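Local structure of 3-deoxy-manno-octulosonate cytidylyltransferase (Escherichia coli, 1H7H) at residues 4-9 / 47-52. The protein probably activates the eight-carbon sugar KDO for lipopolysaccharide synthesis by transferring CMP from CTP to it, releasing diphosphate. Residues are numbered along the deposited sequence; the frame is centred on the assembly and turned at random.
Sequences VIVIPA and WVATDD. With CDP (cytidine-5'-diphosphate), chain C.
Within the parallel pairing of strands 3-8 and 45-50, Ile5 O accepts a hydrogen bond from Trp47 N at 2.8 Å. Both strands belong to the central sheet of the GT-A-like nucleotidyltransferase fold, with 3-8 between 45-50 and 91-94. Ile7 N donates to Trp47 O, and Ile7 O accepts from Ala49 N. Ala9 N closes the run on Ala49 O, nearly straight at 169°. The bond from Ala49 N to Ile7 O comes from above the carbonyl plane, 51° out of it.

Val6 CG1 meets Ala49 CB at 4.0 Å on the face covered by helix 76-86. On the other face Val48 lies under helices 29-38 and 53-61. Its CB and CG1 pass by Ile7 O. CG1, anti to the backbone N (chi1 169°), also reaches Ala9 CB at 4.0 Å. CG2 branches to Ile7 CB instead, at 4.4 Å.

Pro8 O accepts a hydrogen bond from the ribose O3' of CDP, and Pro8 CB lies 3.5 Å from the cytosine O2. Arg10 N and Gly97 N also bind CDP. Thr50 OG1 does double duty: it donates to Ala9 O at 3.1 Å and accepts a hydrogen bond from Asp52 N at 3.0 Å, forming an ST turn.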
# COMPACT_ATOMS: atom_id res chain seq x y z
N VAL A 4 3.03 -24.78 14.82
CA VAL A 4 2.54 -25.93 14.07
C VAL A 4 2.27 -25.53 12.63
O VAL A 4 2.03 -24.36 12.34
CB VAL A 4 1.25 -26.54 14.69
CG1 VAL A 4 1.45 -26.86 16.16
CG2 VAL A 4 0.07 -25.61 14.49
N ILE A 5 2.34 -26.49 11.72
CA ILE A 5 2.07 -26.24 10.31
C ILE A 5 0.75 -26.88 9.95
O ILE A 5 0.49 -28.03 10.31
CB ILE A 5 3.19 -26.80 9.40
CG1 ILE A 5 4.47 -25.98 9.57
CG2 ILE A 5 2.74 -26.78 7.94
CD1 ILE A 5 5.63 -26.51 8.77
N VAL A 6 -0.11 -26.11 9.29
CA VAL A 6 -1.42 -26.58 8.85
C VAL A 6 -1.43 -26.47 7.32
O VAL A 6 -1.08 -25.42 6.76
CB VAL A 6 -2.57 -25.72 9.44
CG1 VAL A 6 -3.91 -26.23 8.95
CG2 VAL A 6 -2.53 -25.74 10.96
N ILE A 7 -1.80 -27.56 6.66
CA ILE A 7 -1.85 -27.61 5.21
C ILE A 7 -3.29 -27.81 4.75
O ILE A 7 -3.81 -28.93 4.82
CB ILE A 7 -1.01 -28.80 4.67
CG1 ILE A 7 0.44 -28.66 5.11
CG2 ILE A 7 -1.12 -28.89 3.14
CD1 ILE A 7 1.22 -29.93 5.00
N PRO A 8 -3.97 -26.73 4.35
CA PRO A 8 -5.36 -26.83 3.89
C PRO A 8 -5.36 -27.59 2.55
O PRO A 8 -4.63 -27.22 1.63
CB PRO A 8 -5.78 -25.37 3.68
CG PRO A 8 -4.86 -24.60 4.58
CD PRO A 8 -3.55 -25.32 4.43
N ALA A 9 -6.15 -28.65 2.47
CA ALA A 9 -6.20 -29.45 1.25
C ALA A 9 -7.61 -29.83 0.84
O ALA A 9 -8.12 -30.89 1.21
CB ALA A 9 -5.31 -30.68 1.38
N TRP A 47 -0.23 -30.72 10.38
CA TRP A 47 -1.59 -31.20 10.15
C TRP A 47 -2.09 -30.87 8.76
O TRP A 47 -1.66 -29.90 8.15
CB TRP A 47 -2.56 -30.53 11.12
CG TRP A 47 -2.41 -30.94 12.53
CD1 TRP A 47 -1.48 -30.48 13.43
CD2 TRP A 47 -3.22 -31.87 13.23
NE1 TRP A 47 -1.67 -31.08 14.65
CE2 TRP A 47 -2.74 -31.94 14.56
CE3 TRP A 47 -4.32 -32.67 12.87
CZ2 TRP A 47 -3.31 -32.77 15.52
CZ3 TRP A 47 -4.89 -33.49 13.82
CH2 TRP A 47 -4.38 -33.54 15.14
N VAL A 48 -3.07 -31.64 8.30
CA VAL A 48 -3.69 -31.43 7.01
C VAL A 48 -5.16 -31.18 7.31
O VAL A 48 -5.82 -32.01 7.93
CB VAL A 48 -3.58 -32.68 6.10
CG1 VAL A 48 -4.48 -32.53 4.88
CG2 VAL A 48 -2.14 -32.89 5.69
N ALA A 49 -5.65 -30.00 6.93
CA ALA A 49 -7.04 -29.62 7.15
C ALA A 49 -7.80 -29.89 5.85
O ALA A 49 -7.43 -29.38 4.80
CB ALA A 49 -7.14 -28.15 7.53
N THR A 50 -8.85 -30.70 5.93
CA THR A 50 -9.61 -31.03 4.73
C THR A 50 -11.12 -31.12 4.96
O THR A 50 -11.58 -31.21 6.09
CB THR A 50 -9.12 -32.35 4.11
OG1 THR A 50 -9.95 -32.69 2.99
CG2 THR A 50 -9.17 -33.47 5.14
N ASP A 51 -11.87 -31.08 3.87
CA ASP A 51 -13.32 -31.17 3.92
C ASP A 51 -13.83 -32.43 3.20
O ASP A 51 -15.03 -32.73 3.23
CB ASP A 51 -13.97 -29.91 3.32
CG ASP A 51 -13.59 -29.67 1.85
OD1 ASP A 51 -12.63 -30.29 1.34
OD2 ASP A 51 -14.25 -28.82 1.21
N ASP A 52 -12.90 -33.18 2.61
CA ASP A 52 -13.24 -34.39 1.87
C ASP A 52 -12.57 -35.63 2.47
O ASP A 52 -11.35 -35.66 2.64
CB ASP A 52 -12.81 -34.22 0.41
CG ASP A 52 -13.42 -35.28 -0.50
OD1 ASP A 52 -12.94 -36.43 -0.47
OD2 ASP A 52 -14.37 -34.95 -1.24
O3B CDP C . -9.39 -23.57 -4.13
PB CDP C . -7.97 -23.57 -4.90
O1B CDP C . -7.04 -24.53 -4.22
O2B CDP C . -8.19 -24.03 -6.31
O3A CDP C . -7.37 -22.07 -4.92
PA CDP C . -5.95 -21.87 -4.18
O1A CDP C . -5.51 -20.44 -4.30
O2A CDP C . -4.89 -22.74 -4.80
O5' CDP C . -6.09 -22.28 -2.64
C5' CDP C . -5.04 -22.05 -1.68
C4' CDP C . -4.96 -23.20 -0.61
O4' CDP C . -6.03 -23.10 0.36
C3' CDP C . -5.09 -24.62 -1.21
O3' CDP C . -4.31 -25.54 -0.41
C2' CDP C . -6.60 -24.88 -1.11
O2' CDP C . -6.98 -26.27 -1.16
C1' CDP C . -7.00 -24.20 0.23
N1 CDP C . -8.43 -23.81 0.25
C2 CDP C . -9.26 -24.30 1.22
O2 CDP C . -8.89 -25.06 2.11
N3 CDP C . -10.66 -23.92 1.25
C4 CDP C . -11.17 -23.12 0.38
N4 CDP C . -12.44 -22.78 0.40
C5 CDP C . -10.25 -22.60 -0.67
C6 CDP C . -8.94 -22.95 -0.69